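Local coordinates for protein halohydrin dehalogenase (Rhizobium radiobacter, PDB 4IY1) that probably catalyses the reversible conversion of vicinal halohydrins into epoxides with release of halide, and the ring opening of epoxides by nucleophiles such as cyanide, at residues B[19-23]-B[24-28]; B[100-103]-B[104-108]; B[113-116]-B[117-120]; B[188-191]-B[192-196]. The protein carries 37 engineered substitutions. All blocks are in the same frame, centred on the assembly; numbering follows the deposited sequence.

How the contacts relate
The four local contacts differ in burial and in chemistry. Contacts 2 and 3 are buried successive parts of one helix, 94-122, their centres 19 Å apart, and both touch the second subunit; each departs from regular helix geometry, contact 2 by a wide turn and contact 3 by an inserted water. Contact 1, partly buried, ends helix 14-23 and starts strand 27-30, so backbone capping bonds dominate and apolar packing covers one side. Contact 4 lies at the surface, about 40 Å centre to centre from contact 3; there a cis-proline turn carries a tryptophan that reaches the third subunit. None of the four touches another.

Contact 1 (B[19-23]-B[24-28]); sequences LRLSE and AGHTV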
loop_
_atom_site.group_PDB
_atom_site.type_symbol
_atom_site.label_atom_id
_atom_site.label_comp_id
_atom_site.label_asym_id
_atom_site.label_seq_id
_atom_site.Cartn_x
_atom_site.Cartn_y
_atom_site.Cartn_z
ATOM N N LEU B 19 -29.868 -1.477 9.357
ATOM C CA LEU B 19 -31.054 -1.173 8.539
ATOM C C LEU B 19 -30.943 -1.768 7.145
ATOM O O LEU B 19 -31.840 -2.487 6.705
ATOM C CB LEU B 19 -31.290 0.334 8.441
ATOM C CG LEU B 19 -31.641 1.038 9.747
ATOM C CD1 LEU B 19 -31.720 2.553 9.571
ATOM C CD2 LEU B 19 -32.932 0.489 10.307
ATOM N N ARG B 20 -29.828 -1.511 6.454
ATOM C CA ARG B 20 -29.634 -2.081 5.120
ATOM C C ARG B 20 -29.565 -3.623 5.125
ATOM O O ARG B 20 -30.109 -4.291 4.240
ATOM C CB ARG B 20 -28.413 -1.465 4.427
ATOM C CG ARG B 20 -28.330 -1.752 2.950
ATOM C CD ARG B 20 -29.641 -1.400 2.246
ATOM N NE ARG B 20 -29.686 -1.817 0.838
ATOM C CZ ARG B 20 -30.156 -2.993 0.411
ATOM N NH1 ARG B 20 -30.539 -3.929 1.281
ATOM N NH2 ARG B 20 -30.229 -3.241 -0.890
ATOM N N LEU B 21 -29.054 -4.195 6.203
ATOM C CA LEU B 21 -28.998 -5.661 6.293
ATOM C C LEU B 21 -30.396 -6.232 6.533
ATOM O O LEU B 21 -30.785 -7.259 5.971
ATOM C CB LEU B 21 -28.050 -6.077 7.424
ATOM C CG LEU B 21 -26.537 -5.901 7.150
ATOM C CD1 LEU B 21 -25.732 -6.168 8.411
ATOM C CD2 LEU B 21 -26.118 -6.889 6.080
ATOM N N SER B 22 -31.158 -5.571 7.385
ATOM C CA SER B 22 -32.517 -6.016 7.619
ATOM C C SER B 22 -33.356 -6.025 6.320
ATOM O O SER B 22 -33.991 -7.028 5.978
ATOM C CB SER B 22 -33.166 -5.151 8.686
ATOM O OG SER B 22 -34.384 -5.723 9.071
ATOM N N GLU B 23 -33.271 -4.941 5.558
ATOM C CA GLU B 23 -33.906 -4.872 4.242
ATOM C C GLU B 23 -33.498 -5.997 3.302
ATOM O O GLU B 23 -34.274 -6.395 2.438
ATOM C CB GLU B 23 -33.633 -3.519 3.592
ATOM C CG GLU B 23 -34.427 -2.388 4.257
ATOM C CD GLU B 23 -33.854 -1.008 3.989
ATOM O OE1 GLU B 23 -32.722 -0.913 3.462
ATOM O OE2 GLU B 23 -34.559 -0.015 4.240
ATOM N N ALA B 24 -32.252 -6.446 3.400
ATOM C CA ALA B 24 -31.768 -7.532 2.537
ATOM C C ALA B 24 -32.319 -8.876 2.984
ATOM O O ALA B 24 -32.134 -9.876 2.305
ATOM C CB ALA B 24 -30.240 -7.570 2.512
ATOM N N GLY B 25 -33.075 -8.901 4.082
ATOM C CA GLY B 25 -33.730 -10.150 4.465
ATOM C C GLY B 25 -32.989 -10.903 5.553
ATOM O O GLY B 25 -33.360 -12.024 5.888
ATOM N N HIS B 26 -31.929 -10.307 6.092
ATOM C CA HIS B 26 -31.233 -10.890 7.242
ATOM C C HIS B 26 -32.020 -10.574 8.489
ATOM O O HIS B 26 -32.509 -9.440 8.667
ATOM C CB HIS B 26 -29.813 -10.315 7.390
ATOM C CG HIS B 26 -28.940 -10.510 6.177
ATOM N ND1 HIS B 26 -28.422 -11.702 5.842
ATOM C CD2 HIS B 26 -28.513 -9.609 5.201
ATOM C CE1 HIS B 26 -27.737 -11.589 4.685
ATOM N NE2 HIS B 26 -27.794 -10.309 4.294
ATOM N N THR B 27 -32.083 -11.544 9.403
ATOM C CA THR B 27 -32.435 -11.245 10.782
ATOM C C THR B 27 -31.242 -10.639 11.520
ATOM O O THR B 27 -30.250 -11.330 11.766
ATOM C CB THR B 27 -32.862 -12.518 11.520
ATOM O OG1 THR B 27 -33.875 -13.172 10.761
ATOM C CG2 THR B 27 -33.403 -12.175 12.875
ATOM N N VAL B 28 -31.390 -9.390 11.950
ATOM C CA VAL B 28 -30.301 -8.600 12.482
ATOM C C VAL B 28 -30.386 -8.410 13.985
ATOM O O VAL B 28 -31.206 -7.628 14.475
ATOM C CB VAL B 28 -30.244 -7.212 11.813
ATOM C CG1 VAL B 28 -28.970 -6.472 12.222
ATOM C CG2 VAL B 28 -30.305 -7.372 10.302
#
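Leu-21 and His-26 meet at a Schellman motif, the turn that ends helix 14-23 and hands the chain to strand 27-30 in the first beta-alpha-beta unit of a Rossmann-type fold. Its two diagnostic bonds run from Gly-25 N to Ser-22 O (2.8 Å) and from His-26 N to Leu-21 O (3.3 Å); Gly-25 makes the turn at a positive phi of 99°. The tight side lies beneath them. There the CD2 methyl of Leu-21 packs against CD2 of the His-26 ring at 3.7 Å, and CG2 of Val-28 reaches back to Leu-21 CB at 3.9 Å and to Ser-22 N at 3.5 Å. Val-6 and Val-77 of neighbouring strands continue this apolar layer, while Ser-2 bonds ND1 of His-26 and so helps to set the ring. The outer side is looser. Glu-23, Ala-24 and Gly-25 are exposed, and the amide of Ala-24 closes the last regular turn on Arg-20 O at 3.2 Å. Arg-20 engages Glu-219 of helix 214-225 through NE. Its chain bends at chi2 (51°) and brings NH1 beside the turn, Ala-24 N lying at the guanidinium edge, in plane, and NH1 3.9 Å from Ala-24 CB.

Contact 2 (B[100-103]-B[104-108]); sequences MVEA and LQIKP. Engineered in segment 100-103: Met-100 (natural residue Ala). Engineered in segment 104-108: Lys-107 (natural residue Arg).
Val-101 and Gln-105 mark a pi-type turn in helix 94-122, the long helix that here packs against the second subunit, as its counterpart does in many short-chain dehydrogenases/reductases. The backbone bonds show the widening. Leu-104 N still makes a regular bond to Met-100 O (2.9 Å), but Val-101 O is gripped by two amides, Gln-105 N at 2.8 Å and Ile-106 N at 2.9 Å, the second being the straighter (166° at the hydrogen). Lys-107 N then reaches Glu-102 O only weakly, and Pro-108, whose nitrogen carries no hydrogen, leaves a kink.

Van der Waals packing keeps the four-residue spacing of an ordinary helix. The engineered Met-100 lies beside Leu-104, both pointing the same way, with SD 3.7 Å from CD1; helix 143-163 covers this side through Thr-144 and Tyr-145. Glu-102, bent at chi2 (67°), folds its carboxylate across the branched chain of Ile-106, OE1 lying 3.5 Å from CG1.

The engineered Lys-107 has just a long, weak ion pair within its own chain, with Glu-58. Two other polar ends, those of Glu-102 and Gln-105, reach the second subunit. Glu-102 forms a salt bridge with Arg-98 of that subunit. The amide of Gln-105 bonds to Gln-105 and Tyr-97 of the second subunit, which holds it beside Val-101, its OE1 3.6 Å from Val-101 CG1.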
loop_
_atom_site.group_PDB
_atom_site.type_symbol
_atom_site.label_atom_id
_atom_site.label_comp_id
_atom_site.label_asym_id
_atom_site.label_seq_id
_atom_site.Cartn_x
_atom_site.Cartn_y
_atom_site.Cartn_z
ATOM N N MET B 100 -7.290 2.355 24.105
ATOM C CA MET B 100 -7.492 2.502 22.652
ATOM C C MET B 100 -7.399 1.129 21.950
ATOM O O MET B 100 -8.339 0.684 21.292
ATOM C CB MET B 100 -6.462 3.495 22.081
ATOM C CG MET B 100 -6.709 3.992 20.651
ATOM S SD MET B 100 -8.205 4.964 20.485
ATOM C CE MET B 100 -7.545 6.577 20.934
ATOM N N VAL B 101 -6.309 0.413 22.179
ATOM C CA VAL B 101 -6.135 -0.898 21.544
ATOM C C VAL B 101 -7.248 -1.870 22.024
ATOM O O VAL B 101 -7.881 -2.579 21.231
ATOM C CB VAL B 101 -4.717 -1.434 21.822
ATOM C CG1 VAL B 101 -4.584 -2.870 21.347
ATOM C CG2 VAL B 101 -3.677 -0.548 21.124
ATOM N N GLU B 102 -7.564 -1.810 23.309
ATOM C CA GLU B 102 -8.670 -2.591 23.821
ATOM C C GLU B 102 -9.950 -2.358 23.014
ATOM O O GLU B 102 -10.545 -3.313 22.499
ATOM C CB GLU B 102 -8.874 -2.350 25.327
ATOM C CG GLU B 102 -9.815 -3.374 25.958
ATOM C CD GLU B 102 -9.221 -4.786 25.970
ATOM O OE1 GLU B 102 -7.979 -4.919 26.051
ATOM O OE2 GLU B 102 -9.989 -5.771 25.892
ATOM N N ALA B 103 -10.337 -1.088 22.820
ATOM C CA ALA B 103 -11.618 -0.775 22.117
ATOM C C ALA B 103 -11.565 -1.088 20.613
ATOM O O ALA B 103 -12.552 -1.556 20.039
ATOM C CB ALA B 103 -12.042 0.696 22.354
ATOM N N LEU B 104 -10.435 -0.797 19.958
ATOM C CA LEU B 104 -10.434 -0.793 18.483
ATOM C C LEU B 104 -9.868 -2.071 17.884
ATOM O O LEU B 104 -10.108 -2.372 16.722
ATOM C CB LEU B 104 -9.667 0.416 17.932
ATOM C CG LEU B 104 -10.287 1.770 18.331
ATOM C CD1 LEU B 104 -9.551 2.922 17.667
ATOM C CD2 LEU B 104 -11.784 1.790 17.980
ATOM N N GLN B 105 -9.123 -2.823 18.684
ATOM C CA GLN B 105 -8.295 -3.915 18.154
ATOM C C GLN B 105 -8.570 -5.223 18.850
ATOM O O GLN B 105 -8.849 -6.241 18.194
ATOM C CB GLN B 105 -6.823 -3.551 18.292
ATOM C CG GLN B 105 -5.955 -3.960 17.139
ATOM C CD GLN B 105 -4.494 -3.601 17.390
ATOM O OE1 GLN B 105 -4.196 -2.489 17.799
ATOM N NE2 GLN B 105 -3.578 -4.549 17.154
ATOM N N ILE B 106 -8.495 -5.223 20.180
ATOM C CA ILE B 106 -8.822 -6.473 20.952
ATOM C C ILE B 106 -10.287 -6.861 20.744
ATOM O O ILE B 106 -10.643 -8.051 20.607
ATOM C CB ILE B 106 -8.547 -6.313 22.459
ATOM C CG1 ILE B 106 -7.142 -5.770 22.729
ATOM C CG2 ILE B 106 -8.803 -7.609 23.186
ATOM C CD1 ILE B 106 -6.002 -6.603 22.177
ATOM N N LYS B 107 -11.130 -5.845 20.608
ATOM C CA LYS B 107 -12.577 -6.078 20.499
ATOM C C LYS B 107 -12.931 -6.860 19.247
ATOM O O LYS B 107 -13.605 -7.885 19.330
ATOM C CB LYS B 107 -13.357 -4.739 20.602
ATOM C CG LYS B 107 -14.869 -4.862 20.423
ATOM C CD LYS B 107 -15.523 -5.594 21.596
ATOM C CE LYS B 107 -15.397 -4.810 22.896
ATOM N NZ LYS B 107 -15.732 -5.699 24.024
ATOM N N PRO B 108 -12.457 -6.401 18.061
ATOM C CA PRO B 108 -12.831 -7.184 16.889
ATOM C C PRO B 108 -12.239 -8.608 16.919
ATOM O O PRO B 108 -12.831 -9.538 16.365
ATOM C CB PRO B 108 -12.242 -6.369 15.703
ATOM C CG PRO B 108 -11.477 -5.247 16.309
ATOM C CD PRO B 108 -12.064 -5.042 17.687
#

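Contact 3 (B[113-116]-B[117-120]); sequences NAVA and SQMK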
loop_
_atom_site.group_PDB
_atom_site.type_symbol
_atom_site.label_atom_id
_atom_site.label_comp_id
_atom_site.label_asym_id
_atom_site.label_seq_id
_atom_site.Cartn_x
_atom_site.Cartn_y
_atom_site.Cartn_z
ATOM N N ASN B 113 -12.897 -14.275 17.162
ATOM C CA ASN B 113 -12.507 -15.467 17.916
ATOM C C ASN B 113 -13.743 -16.187 18.515
ATOM O O ASN B 113 -13.865 -17.398 18.381
ATOM C CB ASN B 113 -11.466 -15.083 18.992
ATOM C CG ASN B 113 -11.180 -16.208 19.986
ATOM O OD1 ASN B 113 -11.758 -16.247 21.064
ATOM N ND2 ASN B 113 -10.214 -17.057 19.663
ATOM N N ALA B 114 -14.750 -15.429 18.941
ATOM C CA ALA B 114 -16.015 -16.035 19.432
ATOM C C ALA B 114 -16.895 -16.696 18.357
ATOM O O ALA B 114 -17.633 -17.641 18.635
ATOM C CB ALA B 114 -16.822 -15.020 20.249
ATOM N N VAL B 115 -16.829 -16.222 17.117
ATOM C CA VAL B 115 -17.793 -16.682 16.146
ATOM C C VAL B 115 -17.174 -17.715 15.214
ATOM O O VAL B 115 -17.875 -18.459 14.515
ATOM C CB VAL B 115 -18.462 -15.503 15.396
ATOM C CG1 VAL B 115 -17.591 -14.998 14.258
ATOM C CG2 VAL B 115 -19.822 -15.911 14.873
ATOM N N ALA B 116 -15.848 -17.768 15.205
ATOM C CA ALA B 116 -15.146 -18.362 14.081
ATOM C C ALA B 116 -15.378 -19.889 13.991
ATOM O O ALA B 116 -15.443 -20.473 12.902
ATOM C CB ALA B 116 -13.669 -18.038 14.170
ATOM N N SER B 117 -15.537 -20.549 15.131
ATOM C CA SER B 117 -15.496 -21.997 15.067
ATOM C C SER B 117 -16.836 -22.574 14.580
ATOM O O SER B 117 -16.843 -23.488 13.754
ATOM C CB SER B 117 -15.001 -22.612 16.384
ATOM O OG SER B 117 -15.961 -22.468 17.391
ATOM N N GLN B 118 -17.952 -21.904 14.896
ATOM C CA GLN B 118 -19.219 -22.264 14.220
ATOM C C GLN B 118 -19.271 -21.967 12.720
ATOM O O GLN B 118 -19.677 -22.824 11.920
ATOM C CB GLN B 118 -20.465 -21.744 14.947
ATOM C CG GLN B 118 -20.543 -20.244 15.169
ATOM C CD GLN B 118 -21.983 -19.735 15.189
ATOM O OE1 GLN B 118 -22.649 -19.660 14.147
ATOM N NE2 GLN B 118 -22.454 -19.340 16.368
ATOM N N MET B 119 -18.710 -20.841 12.307
ATOM C CA MET B 119 -18.672 -20.526 10.867
ATOM C C MET B 119 -17.855 -21.578 10.138
ATOM O O MET B 119 -18.186 -21.990 9.006
ATOM C CB MET B 119 -18.069 -19.153 10.629
ATOM C CG MET B 119 -18.946 -18.005 11.126
ATOM S SD MET B 119 -18.255 -16.414 10.637
ATOM C CE MET B 119 -19.567 -15.269 11.131
ATOM N N LYS B 120 -16.753 -21.977 10.762
ATOM C CA LYS B 120 -15.837 -22.945 10.135
ATOM C C LYS B 120 -16.519 -24.321 10.029
ATOM O O LYS B 120 -16.442 -24.990 9.000
ATOM C CB LYS B 120 -14.539 -23.042 10.934
ATOM C CG LYS B 120 -13.513 -21.955 10.603
ATOM C CD LYS B 120 -12.456 -21.831 11.681
ATOM C CE LYS B 120 -11.600 -23.082 11.776
ATOM N NZ LYS B 120 -10.497 -22.940 12.783
HETATM O O HOH W 1 -18.093 -20.259 17.430
#
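Val-115 and Met-119 make the apolar heart of this helical turn. The extended methionine chain crosses the valine at a slant, and its terminal CE rests against both branches, 3.7 Å from CG1 and 3.8 Å from CG2. Val-115 adopts the less usual rotamer for a helix, with CG1 in the crowded position between backbone N and carbonyl carbon (chi1 82°) and both methyls within touch of CE. Nearby, CG of Gln-118 sits 3.3 Å from Val-115 O, and the aliphatic part of Lys-120 lies over Ala-116 O.

The backbone beneath is uneven. Lys-120 N bonds normally to Ala-116 O (2.9 Å), Met-119 N only weakly to Val-115 O, and the regular i to i-4 bonds of Ser-117 N and Gln-118 N are missing. A water fills one of these breaks: it accepts from Gln-118 N at 3.0 Å and donates to Ala-114 O at 2.9 Å, standing in for the missing bond.

Farther out, Ile-127 of strand 126-130 backs both Val-115 and Met-119, while Val-73 N holds the Gln-118 amide through OE1. Toward the second subunit, Lys-120 pairs with Asp-90 of that chain and Ala-116 packs on its Ile-89. The arrangement is that of a water-inserted alpha-helix, kinked within the long interface helix 94-122 of a Rossmann-fold enzyme.

Contact 4 (B[188-191]-B[192-196]); sequences PSEP and WKTSP. Engineered in segment 188-191: Ser-189 (natural residue Thr). Engineered in segment 192-196: Ser-195 (natural residue Asn).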
loop_
_atom_site.group_PDB
_atom_site.type_symbol
_atom_site.label_atom_id
_atom_site.label_comp_id
_atom_site.label_asym_id
_atom_site.label_seq_id
_atom_site.Cartn_x
_atom_site.Cartn_y
_atom_site.Cartn_z
ATOM N N PRO B 188 -20.770 13.824 13.178
ATOM C CA PRO B 188 -22.139 14.210 13.500
ATOM C C PRO B 188 -22.631 15.354 12.589
ATOM O O PRO B 188 -21.824 16.197 12.146
ATOM C CB PRO B 188 -22.056 14.649 14.978
ATOM C CG PRO B 188 -20.629 14.955 15.215
ATOM C CD PRO B 188 -19.842 14.058 14.295
ATOM N N SER B 189 -23.893 15.251 12.171
ATOM C CA SER B 189 -24.535 16.233 11.294
ATOM C C SER B 189 -24.124 17.660 11.656
ATOM O O SER B 189 -23.621 18.407 10.808
ATOM C CB SER B 189 -26.054 16.080 11.356
ATOM O OG SER B 189 -26.454 14.809 10.854
ATOM N N GLU B 190 -24.219 17.990 12.937
ATOM C CA GLU B 190 -23.537 19.171 13.452
ATOM C C GLU B 190 -22.294 18.775 14.222
ATOM O O GLU B 190 -22.370 17.943 15.128
ATOM C CB GLU B 190 -24.477 19.961 14.352
ATOM C CG GLU B 190 -25.942 19.785 13.975
ATOM C CD GLU B 190 -26.809 20.858 14.587
ATOM O OE1 GLU B 190 -26.504 21.284 15.725
ATOM O OE2 GLU B 190 -27.775 21.288 13.922
ATOM N N PRO B 191 -21.147 19.403 13.904
ATOM C CA PRO B 191 -21.036 20.629 13.116
ATOM C C PRO B 191 -20.847 20.409 11.607
ATOM O O PRO B 191 -20.665 21.371 10.860
ATOM C CB PRO B 191 -19.788 21.309 13.701
ATOM C CG PRO B 191 -18.963 20.192 14.286
ATOM C CD PRO B 191 -19.846 18.976 14.455
ATOM N N TRP B 192 -20.873 19.157 11.164
ATOM C CA TRP B 192 -20.375 18.818 9.832
ATOM C C TRP B 192 -21.229 19.248 8.690
ATOM O O TRP B 192 -20.704 19.597 7.632
ATOM C CB TRP B 192 -20.050 17.330 9.731
ATOM C CG TRP B 192 -18.812 17.043 10.508
ATOM C CD1 TRP B 192 -18.745 16.561 11.804
ATOM C CD2 TRP B 192 -17.456 17.538 10.210
ATOM N NE1 TRP B 192 -17.468 16.655 12.287
ATOM C CE2 TRP B 192 -16.637 17.179 11.353
ATOM C CE3 TRP B 192 -16.844 18.101 9.094
ATOM C CZ2 TRP B 192 -15.271 17.415 11.384
ATOM C CZ3 TRP B 192 -15.484 18.371 9.150
ATOM C CH2 TRP B 192 -14.708 18.011 10.257
ATOM N N LYS B 193 -22.549 19.181 8.870
ATOM C CA LYS B 193 -23.490 19.698 7.878
ATOM C C LYS B 193 -23.870 21.175 8.099
ATOM O O LYS B 193 -24.290 21.847 7.163
ATOM C CB LYS B 193 -24.741 18.814 7.793
ATOM C CG LYS B 193 -24.613 17.656 6.800
ATOM C CD LYS B 193 -25.971 17.054 6.458
ATOM C CE LYS B 193 -26.306 15.875 7.367
ATOM N NZ LYS B 193 -25.800 14.595 6.778
ATOM N N THR B 194 -23.614 21.704 9.293
ATOM C CA THR B 194 -24.067 23.060 9.630
ATOM C C THR B 194 -22.972 24.146 9.673
ATOM O O THR B 194 -23.169 25.251 9.171
ATOM C CB THR B 194 -24.902 23.078 10.922
ATOM O OG1 THR B 194 -24.094 22.636 12.019
ATOM C CG2 THR B 194 -26.139 22.160 10.782
ATOM N N SER B 195 -21.824 23.840 10.265
ATOM C CA SER B 195 -20.795 24.853 10.448
ATOM C C SER B 195 -20.009 25.162 9.175
ATOM O O SER B 195 -19.236 24.329 8.694
ATOM C CB SER B 195 -19.840 24.464 11.557
ATOM O OG SER B 195 -18.572 25.072 11.355
ATOM N N PRO B 196 -20.077 26.420 8.719
ATOM C CA PRO B 196 -19.487 26.723 7.417
ATOM C C PRO B 196 -17.982 26.392 7.345
ATOM O O PRO B 196 -17.470 26.059 6.276
ATOM C CB PRO B 196 -19.732 28.241 7.256
ATOM C CG PRO B 196 -20.240 28.735 8.585
ATOM C CD PRO B 196 -20.144 27.610 9.580
#
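Trp-192 offers CD1 of its indole to two prolines, Pro-188 and Pro-191. The CG atom lies anti to the carbonyl carbon (chi1 -72°), which swings the five-membered ring back toward Pro-188. There Pro-188 O meets the indole at its edge, in the ring plane, 3.1 Å from CD1, and the same oxygen takes a hydrogen bond from Trp-192 N at 3.3 Å. The pyrrolidine of Pro-188 crosses the indole at a slant, its CD 3.7 Å from CD1. Pro-191, which follows a cis peptide bond, runs alongside the tryptophan instead and brings its own CD to 3.8 Å from the same carbon.

On another side of the turn, Glu-190 and Thr-194 cross, OE2 of the glutamate touching the threonine methyl CG2 at 3.6 Å. The engineered Ser-189 lies beside the bent chain of Lys-193, its OG 3.6 Å from CE; Asp-179 binds both OG and the lysine NZ, tying the two side chains to one carboxylate.

At the end of 192-196, Pro-191 O receives Ser-195 N at 2.8 Å. The engineered Ser-195 occupies the N-cap of helix 196-205 and bonds His-198 through OG. His-198 and Trp-249 of the third subunit each make an edge-to-face, T-shaped contact with the indole. This is a tight turn built on a cis-proline, close to type VIa, that leads into an N-cap, set in the excursion after strand 170-175 that, in the short-chain dehydrogenase/reductase fold, commonly borders the substrate site.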